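Local structure of UPF0141 protein yjdB (Campylobacter jejuni subsp. jejuni HB93-13, 4TN0) at residues 50-62 against 265-278. The protein probably transfers phosphoethanolamine to cell-surface acceptors through a zinc-containing periplasmic domain of the alkaline phosphatase-like fold, and is required for polymyxin resistance and motility. Numbering follows the deposited sequence.
Sequences DNVVFFDNFSSCG and MNLAKEHKGLKLSQ
Gln-278 grips residues 59-61 twice. Its side-chain oxygen OE1 accepts the backbone N of Cys-61 at 2.7 Å, a fairly straight bond (160° at the hydrogen) whose donor stands above the amide's carbonyl plane. Its own N gives a hydrogen bond to Ser-59 O at 2.9 Å. Beyond CG the glutamine chain is extended, which carries the amide past Ser-60 CA to Cys-61, while NE2 turns to the backbone oxygen of Asp-226, a residue of the zinc site, and puts Gln-278 in the second shell of the metal. Cys-61 is itself tied to Cys-71 by a disulfide. Further back, Ser-59 N binds Leu-276 O and Leu-276 N binds Asn-57 O, both bonds somewhat bent. These bonds pair 58-59 with 276-277 in parallel, adding the short outermost strand to the large mixed sheet of the alkaline phosphatase-like fold; strand 252-259 runs antiparallel along the other side of 53-59. Where the chain turns at Asp-56 and Asn-57, Asp-56 N gives a hydrogen bond of 3.2 Å to Lys-272 O, in the type I turn from His-271 to Leu-274. Phe-58 turns one face of its ring to the backbone of Leu-276 and Ser-277, Ser-277 N lying over the centre. Leu-276 touches both phenylalanine rings, CB meeting Phe-58 CD2 at 3.8 Å and CD1 lying at the edge of Phe-55, 3.7 Å from its CD2. Helix 265-271 crosses strand 53-55 at 32°, and Val-53 points toward it: CG1, anti to the backbone N (chi1 176°), sits against Ala-268 O, while CG2 lies 3.6 Å from Met-265 O. At the far end Met-265 brings its CE methyl to Asn-51 O.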
ATOM      1  N   ASP A  50      -8.027 -10.406 -12.206  1.00 65.93           N
ATOM      2  CA  ASP A  50      -6.681 -10.942 -12.108  1.00 64.26           C
ATOM      3  C   ASP A  50      -6.588 -11.891 -10.923  1.00 64.45           C
ATOM      4  O   ASP A  50      -5.502 -12.365 -10.582  1.00 63.50           O
ATOM      5  CB  ASP A  50      -5.664  -9.808 -11.971  1.00 62.52           C
ATOM      6  CG  ASP A  50      -5.618  -8.917 -13.198  1.00 65.00           C
ATOM      7  OD1 ASP A  50      -5.571  -9.460 -14.321  1.00 70.88           O
ATOM      8  OD2 ASP A  50      -5.629  -7.675 -13.046  1.00 65.80           O
ATOM      9  N   ASN A  51      -7.745 -12.177 -10.322  1.00 64.34           N
ATOM     10  CA  ASN A  51      -7.857 -13.070  -9.163  1.00 64.14           C
ATOM     11  C   ASN A  51      -6.842 -12.778  -8.046  1.00 69.16           C
ATOM     12  O   ASN A  51      -6.245 -13.692  -7.467  1.00 63.78           O
ATOM     13  CB  ASN A  51      -7.746 -14.525  -9.618  1.00 70.61           C
ATOM     14  CG  ASN A  51      -8.762 -14.869 -10.695  1.00 77.01           C
ATOM     15  OD1 ASN A  51      -9.959 -14.986 -10.413  1.00 75.98           O
ATOM     16  ND2 ASN A  51      -8.294 -15.022 -11.936  1.00 70.11           N
ATOM     17  N   VAL A  52      -6.636 -11.490  -7.779  1.00 64.62           N
ATOM     18  CA  VAL A  52      -5.730 -11.034  -6.738  1.00 56.19           C
ATOM     19  C   VAL A  52      -6.150 -11.584  -5.379  1.00 55.19           C
ATOM     20  O   VAL A  52      -7.314 -11.938  -5.189  1.00 53.97           O
ATOM     21  CB  VAL A  52      -5.680  -9.494  -6.696  1.00 58.11           C
ATOM     22  CG1 VAL A  52      -5.221  -8.946  -8.037  1.00 53.70           C
ATOM     23  CG2 VAL A  52      -7.046  -8.908  -6.326  1.00 56.60           C
ATOM     24  N   VAL A  53      -5.200 -11.683  -4.447  1.00 57.48           N
ATOM     25  CA  VAL A  53      -5.510 -12.094  -3.076  1.00 57.47           C
ATOM     26  C   VAL A  53      -5.814 -10.863  -2.223  1.00 57.29           C
ATOM     27  O   VAL A  53      -5.045  -9.895  -2.228  1.00 54.14           O
ATOM     28  CB  VAL A  53      -4.351 -12.893  -2.429  1.00 56.47           C
ATOM     29  CG1 VAL A  53      -4.663 -13.211  -0.984  1.00 57.63           C
ATOM     30  CG2 VAL A  53      -4.092 -14.173  -3.192  1.00 64.88           C
ATOM     31  N   PHE A  54      -6.931 -10.907  -1.496  1.00 54.25           N
ATOM     32  CA  PHE A  54      -7.357  -9.792  -0.656  1.00 54.06           C
ATOM     33  C   PHE A  54      -7.392 -10.141   0.826  1.00 55.17           C
ATOM     34  O   PHE A  54      -8.161 -11.005   1.257  1.00 56.67           O
ATOM     35  CB  PHE A  54      -8.734  -9.293  -1.103  1.00 56.23           C
ATOM     36  CG  PHE A  54      -9.305  -8.207  -0.228  1.00 51.91           C
ATOM     37  CD1 PHE A  54      -8.896  -6.889  -0.370  1.00 50.56           C
ATOM     38  CD2 PHE A  54     -10.252  -8.503   0.728  1.00 48.67           C
ATOM     39  CE1 PHE A  54      -9.433  -5.886   0.429  1.00 44.78           C
ATOM     40  CE2 PHE A  54     -10.782  -7.507   1.535  1.00 52.37           C
ATOM     41  CZ  PHE A  54     -10.371  -6.199   1.384  1.00 45.68           C
ATOM     42  N   PHE A  55      -6.589  -9.422   1.600  1.00 53.70           N
ATOM     43  CA  PHE A  55      -6.548  -9.583   3.042  1.00 53.47           C
ATOM     44  C   PHE A  55      -7.721  -8.854   3.700  1.00 54.86           C
ATOM     45  O   PHE A  55      -7.783  -7.621   3.715  1.00 52.37           O
ATOM     46  CB  PHE A  55      -5.221  -9.057   3.565  1.00 50.69           C
ATOM     47  CG  PHE A  55      -4.044  -9.846   3.086  1.00 56.44           C
ATOM     48  CD1 PHE A  55      -3.558  -9.674   1.802  1.00 54.95           C
ATOM     49  CD2 PHE A  55      -3.433 -10.779   3.910  1.00 55.75           C
ATOM     50  CE1 PHE A  55      -2.481 -10.409   1.351  1.00 53.17           C
ATOM     51  CE2 PHE A  55      -2.358 -11.511   3.460  1.00 55.63           C
ATOM     52  CZ  PHE A  55      -1.884 -11.323   2.185  1.00 53.40           C
ATOM     53  N   ASP A  56      -8.653  -9.612   4.260  1.00 50.41           N
ATOM     54  CA  ASP A  56      -9.886  -8.992   4.720  1.00 56.06           C
ATOM     55  C   ASP A  56      -9.841  -8.603   6.186  1.00 49.98           C
ATOM     56  O   ASP A  56     -10.813  -8.091   6.712  1.00 56.06           O
ATOM     57  CB  ASP A  56     -11.077  -9.918   4.455  1.00 58.14           C
ATOM     58  CG  ASP A  56     -10.811 -11.344   4.873  1.00 62.23           C
ATOM     59  OD1 ASP A  56     -10.754 -11.602   6.098  1.00 63.22           O
ATOM     60  OD2 ASP A  56     -10.642 -12.199   3.968  1.00 61.76           O
ATOM     61  N   ASN A  57      -8.703  -8.817   6.831  1.00 54.01           N
ATOM     62  CA  ASN A  57      -8.563  -8.522   8.253  1.00 50.36           C
ATOM     63  C   ASN A  57      -7.244  -7.805   8.567  1.00 47.31           C
ATOM     64  O   ASN A  57      -6.548  -8.131   9.512  1.00 48.65           O
ATOM     65  CB  ASN A  57      -8.679  -9.823   9.050  1.00 50.12           C
ATOM     66  CG  ASN A  57      -8.946  -9.584  10.529  1.00 55.45           C
ATOM     67  OD1 ASN A  57      -9.403  -8.509  10.930  1.00 59.20           O
ATOM     68  ND2 ASN A  57      -8.658 -10.588  11.350  1.00 53.88           N
ATOM     69  N   PHE A  58      -6.947  -6.793   7.766  1.00 50.12           N
ATOM     70  CA  PHE A  58      -5.674  -6.096   7.763  1.00 40.36           C
ATOM     71  C   PHE A  58      -5.844  -4.717   8.395  1.00 43.65           C
ATOM     72  O   PHE A  58      -6.748  -3.965   8.011  1.00 45.79           O
ATOM     73  CB  PHE A  58      -5.189  -5.968   6.319  1.00 41.78           C
ATOM     74  CG  PHE A  58      -3.705  -5.913   6.164  1.00 44.67           C
ATOM     75  CD1 PHE A  58      -3.040  -4.704   6.156  1.00 43.82           C
ATOM     76  CD2 PHE A  58      -2.976  -7.075   5.976  1.00 45.53           C
ATOM     77  CE1 PHE A  58      -1.667  -4.657   5.988  1.00 44.69           C
ATOM     78  CE2 PHE A  58      -1.604  -7.032   5.806  1.00 44.37           C
ATOM     79  CZ  PHE A  58      -0.949  -5.830   5.817  1.00 44.16           C
ATOM     80  N   SER A  59      -4.977  -4.378   9.345  1.00 42.91           N
ATOM     81  CA  SER A  59      -5.075  -3.115  10.082  1.00 39.96           C
ATOM     82  C   SER A  59      -3.888  -2.195   9.877  1.00 38.12           C
ATOM     83  O   SER A  59      -2.807  -2.645   9.524  1.00 40.08           O
ATOM     84  CB  SER A  59      -5.228  -3.384  11.575  1.00 43.86           C
ATOM     85  OG  SER A  59      -6.587  -3.616  11.901  1.00 54.60           O
ATOM     86  N   SER A  60      -4.080  -0.911  10.160  1.00 39.95           N
ATOM     87  CA  SER A  60      -3.014   0.060   9.975  1.00 38.48           C
ATOM     88  C   SER A  60      -2.377   0.376  11.302  1.00 36.17           C
ATOM     89  O   SER A  60      -2.927   0.100  12.366  1.00 36.78           O
ATOM     90  CB  SER A  60      -3.526   1.364   9.347  1.00 35.00           C
ATOM     91  OG  SER A  60      -4.435   2.008  10.222  1.00 36.83           O
ATOM     92  N   CYS A  61      -1.223   1.011  11.213  1.00 36.11           N
ATOM     93  CA  CYS A  61      -0.422   1.315  12.375  1.00 43.04           C
ATOM     94  C   CYS A  61      -0.932   2.584  13.064  1.00 38.95           C
ATOM     95  O   CYS A  61      -0.851   2.716  14.279  1.00 41.48           O
ATOM     96  CB  CYS A  61       1.048   1.445  11.944  1.00 43.22           C
ATOM     97  SG  CYS A  61       2.169   1.761  13.285  0.78 52.06           S
ATOM     98  N   GLY A  62      -1.493   3.499  12.276  1.00 37.53           N
ATOM     99  CA  GLY A  62      -2.007   4.758  12.785  1.00 30.20           C
ATOM    100  C   GLY A  62      -3.210   5.219  11.973  1.00 34.02           C
ATOM    101  O   GLY A  62      -3.698   4.496  11.104  1.00 35.46           O
ATOM    102  N   MET A 265       1.375 -16.789  -4.598  1.00 71.47           N
ATOM    103  CA  MET A 265      -0.040 -16.543  -4.770  1.00 71.56           C
ATOM    104  C   MET A 265      -0.885 -17.433  -3.887  1.00 72.84           C
ATOM    105  O   MET A 265      -1.931 -17.002  -3.390  1.00 75.76           O
ATOM    106  CB  MET A 265      -0.430 -16.754  -6.234  1.00 74.20           C
ATOM    107  CG  MET A 265      -1.664 -16.004  -6.651  1.00 76.23           C
ATOM    108  SD  MET A 265      -1.316 -14.258  -6.893  1.00 70.27           S
ATOM    109  CE  MET A 265      -2.904 -13.754  -7.543  1.00 66.61           C
ATOM    110  N   ASN A 266      -0.438 -18.668  -3.670  1.00 74.79           N
ATOM    111  CA  ASN A 266      -1.253 -19.564  -2.854  1.00 79.42           C
ATOM    112  C   ASN A 266      -0.843 -19.525  -1.372  1.00 80.54           C
ATOM    113  O   ASN A 266      -1.662 -19.849  -0.505  1.00 80.86           O
ATOM    114  CB  ASN A 266      -1.212 -20.998  -3.393  1.00 79.00           C
ATOM    115  CG  ASN A 266      -2.253 -21.894  -2.728  1.00 93.56           C
ATOM    116  OD1 ASN A 266      -3.457 -21.596  -2.761  1.00 88.05           O
ATOM    117  ND2 ASN A 266      -1.799 -23.006  -2.134  1.00 86.75           N
ATOM    118  N   LEU A 267       0.384 -19.099  -1.067  1.00 74.60           N
ATOM    119  CA  LEU A 267       0.697 -18.805   0.323  1.00 72.09           C
ATOM    120  C   LEU A 267      -0.116 -17.598   0.779  1.00 69.92           C
ATOM    121  O   LEU A 267      -0.639 -17.568   1.899  1.00 69.54           O
ATOM    122  CB  LEU A 267       2.188 -18.548   0.523  1.00 77.11           C
ATOM    123  CG  LEU A 267       3.101 -19.693   0.957  1.00 73.07           C
ATOM    124  CD1 LEU A 267       2.837 -20.962   0.149  1.00 77.89           C
ATOM    125  CD2 LEU A 267       4.565 -19.282   0.841  1.00 68.89           C
ATOM    126  N   ALA A 268      -0.179 -16.588  -0.082  1.00 72.87           N
ATOM    127  CA  ALA A 268      -0.974 -15.401   0.188  1.00 69.31           C
ATOM    128  C   ALA A 268      -2.446 -15.761   0.427  1.00 67.26           C
ATOM    129  O   ALA A 268      -3.071 -15.281   1.384  1.00 60.90           O
ATOM    130  CB  ALA A 268      -0.832 -14.414  -0.952  1.00 62.70           C
ATOM    131  N   LYS A 269      -2.986 -16.617  -0.439  1.00 70.80           N
ATOM    132  CA  LYS A 269      -4.392 -17.015  -0.373  1.00 67.54           C
ATOM    133  C   LYS A 269      -4.704 -17.723   0.937  1.00 69.06           C
ATOM    134  O   LYS A 269      -5.814 -17.610   1.466  1.00 69.08           O
ATOM    135  CB  LYS A 269      -4.757 -17.929  -1.554  1.00 70.84           C
ATOM    136  CG  LYS A 269      -6.224 -18.375  -1.568  1.00 70.16           C
ATOM    137  CD  LYS A 269      -6.629 -19.117  -2.854  1.00 77.26           C
ATOM    138  CE  LYS A 269      -6.722 -20.637  -2.635  1.00 86.49           C
ATOM    139  NZ  LYS A 269      -8.134 -21.137  -2.451  1.00 85.38           N
ATOM    140  N   GLU A 270      -3.717 -18.443   1.461  1.00 68.59           N
ATOM    141  CA  GLU A 270      -3.888 -19.203   2.693  1.00 68.20           C
ATOM    142  C   GLU A 270      -3.901 -18.313   3.930  1.00 65.28           C
ATOM    143  O   GLU A 270      -4.490 -18.667   4.951  1.00 61.48           O
ATOM    144  CB  GLU A 270      -2.782 -20.259   2.826  1.00 68.85           C
ATOM    145  CG  GLU A 270      -2.869 -21.387   1.815  1.00 73.06           C
ATOM    146  CD  GLU A 270      -1.721 -22.386   1.929  1.00 84.50           C
ATOM    147  OE1 GLU A 270      -2.004 -23.597   2.043  1.00 88.02           O
ATOM    148  OE2 GLU A 270      -0.539 -21.966   1.887  1.00 81.66           O
ATOM    149  N   HIS A 271      -3.267 -17.150   3.831  1.00 65.92           N
ATOM    150  CA  HIS A 271      -3.159 -16.248   4.972  1.00 66.15           C
ATOM    151  C   HIS A 271      -4.224 -15.140   5.024  1.00 62.25           C
ATOM    152  O   HIS A 271      -4.404 -14.497   6.066  1.00 59.00           O
ATOM    153  CB  HIS A 271      -1.787 -15.576   4.967  1.00 63.26           C
ATOM    154  CG  HIS A 271      -0.643 -16.517   5.144  1.00 69.74           C
ATOM    155  ND1 HIS A 271       0.246 -16.805   4.130  1.00 72.14           N
ATOM    156  CD2 HIS A 271      -0.225 -17.221   6.224  1.00 66.92           C
ATOM    157  CE1 HIS A 271       1.157 -17.653   4.575  1.00 70.88           C
ATOM    158  NE2 HIS A 271       0.894 -17.921   5.843  1.00 68.23           N
ATOM    159  N   LYS A 272      -4.957 -14.962   3.927  1.00 54.45           N
ATOM    160  CA  LYS A 272      -5.743 -13.742   3.722  1.00 56.62           C
ATOM    161  C   LYS A 272      -6.731 -13.400   4.849  1.00 56.76           C
ATOM    162  O   LYS A 272      -7.001 -12.219   5.083  1.00 59.02           O
ATOM    163  CB  LYS A 272      -6.495 -13.816   2.375  1.00 54.26           C
ATOM    164  CG  LYS A 272      -7.621 -14.835   2.314  1.00 56.06           C
ATOM    165  CD  LYS A 272      -8.315 -14.838   0.955  1.00 54.48           C
ATOM    166  CE  LYS A 272      -9.652 -15.581   1.020  1.00 56.77           C
ATOM    167  NZ  LYS A 272     -10.565 -15.216  -0.104  1.00 62.82           N
ATOM    168  N   GLY A 273      -7.231 -14.395   5.576  1.00 56.13           N
ATOM    169  CA  GLY A 273      -8.231 -14.131   6.597  1.00 52.11           C
ATOM    170  C   GLY A 273      -7.677 -13.909   7.993  1.00 56.13           C
ATOM    171  O   GLY A 273      -8.431 -13.700   8.954  1.00 58.11           O
ATOM    172  N   LEU A 274      -6.355 -13.956   8.114  1.00 58.97           N
ATOM    173  CA  LEU A 274      -5.677 -13.814   9.409  1.00 55.11           C
ATOM    174  C   LEU A 274      -5.585 -12.368   9.866  1.00 54.49           C
ATOM    175  O   LEU A 274      -5.377 -11.474   9.042  1.00 59.37           O
ATOM    176  CB  LEU A 274      -4.261 -14.398   9.333  1.00 56.81           C
ATOM    177  CG  LEU A 274      -4.055 -15.900   9.128  1.00 55.57           C
ATOM    178  CD1 LEU A 274      -2.687 -16.122   8.529  1.00 63.10           C
ATOM    179  CD2 LEU A 274      -4.185 -16.648  10.437  1.00 43.71           C
ATOM    180  N   LYS A 275      -5.698 -12.138  11.174  1.00 52.83           N
ATOM    181  CA  LYS A 275      -5.509 -10.800  11.737  1.00 48.60           C
ATOM    182  C   LYS A 275      -4.060 -10.326  11.522  1.00 56.07           C
ATOM    183  O   LYS A 275      -3.148 -10.636  12.304  1.00 56.46           O
ATOM    184  CB  LYS A 275      -5.890 -10.782  13.220  1.00 47.08           C
ATOM    185  CG  LYS A 275      -5.694  -9.447  13.942  1.00 49.08           C
ATOM    186  CD  LYS A 275      -6.251  -9.505  15.368  1.00 61.80           C
ATOM    187  CE  LYS A 275      -6.321  -8.133  16.043  1.00 60.79           C
ATOM    188  NZ  LYS A 275      -5.126  -7.833  16.899  1.00 60.01           N
ATOM    189  N   LEU A 276      -3.865  -9.569  10.448  1.00 50.59           N
ATOM    190  CA  LEU A 276      -2.560  -9.027  10.100  1.00 50.98           C
ATOM    191  C   LEU A 276      -2.634  -7.505  10.108  1.00 49.04           C
ATOM    192  O   LEU A 276      -3.666  -6.945  10.471  1.00 43.28           O
ATOM    193  CB  LEU A 276      -2.116  -9.561   8.743  1.00 46.41           C
ATOM    194  CG  LEU A 276      -2.067 -11.081   8.707  1.00 52.55           C
ATOM    195  CD1 LEU A 276      -2.296 -11.604   7.303  1.00 56.65           C
ATOM    196  CD2 LEU A 276      -0.708 -11.524   9.225  1.00 50.19           C
ATOM    197  N   SER A 277      -1.542  -6.844   9.724  1.00 48.25           N
ATOM    198  CA  SER A 277      -1.447  -5.396   9.847  1.00 44.90           C
ATOM    199  C   SER A 277      -0.194  -4.829   9.197  1.00 43.09           C
ATOM    200  O   SER A 277       0.599  -5.550   8.643  1.00 44.57           O
ATOM    201  CB  SER A 277      -1.467  -4.997  11.319  1.00 43.05           C
ATOM    202  OG  SER A 277      -0.250  -5.366  11.937  1.00 46.34           O
ATOM    203  N   GLN A 278      -0.027  -3.517   9.273  1.00 44.02           N
ATOM    204  CA  GLN A 278       1.170  -2.880   8.751  1.00 41.88           C
ATOM    205  C   GLN A 278       2.422  -3.354   9.493  1.00 43.42           C
ATOM    206  O   GLN A 278       3.540  -3.263   8.967  1.00 51.15           O
ATOM    207  CB  GLN A 278       1.035  -1.356   8.824  1.00 39.67           C
ATOM    208  CG  GLN A 278       0.326  -0.786   7.589  1.00 40.69           C
ATOM    209  CD  GLN A 278      -0.290   0.589   7.801  1.00 38.04           C
ATOM    210  OE1 GLN A 278      -0.071   1.240   8.823  1.00 37.34           O
ATOM    211  NE2 GLN A 278      -1.098   1.025   6.835  1.00 40.40           N
TER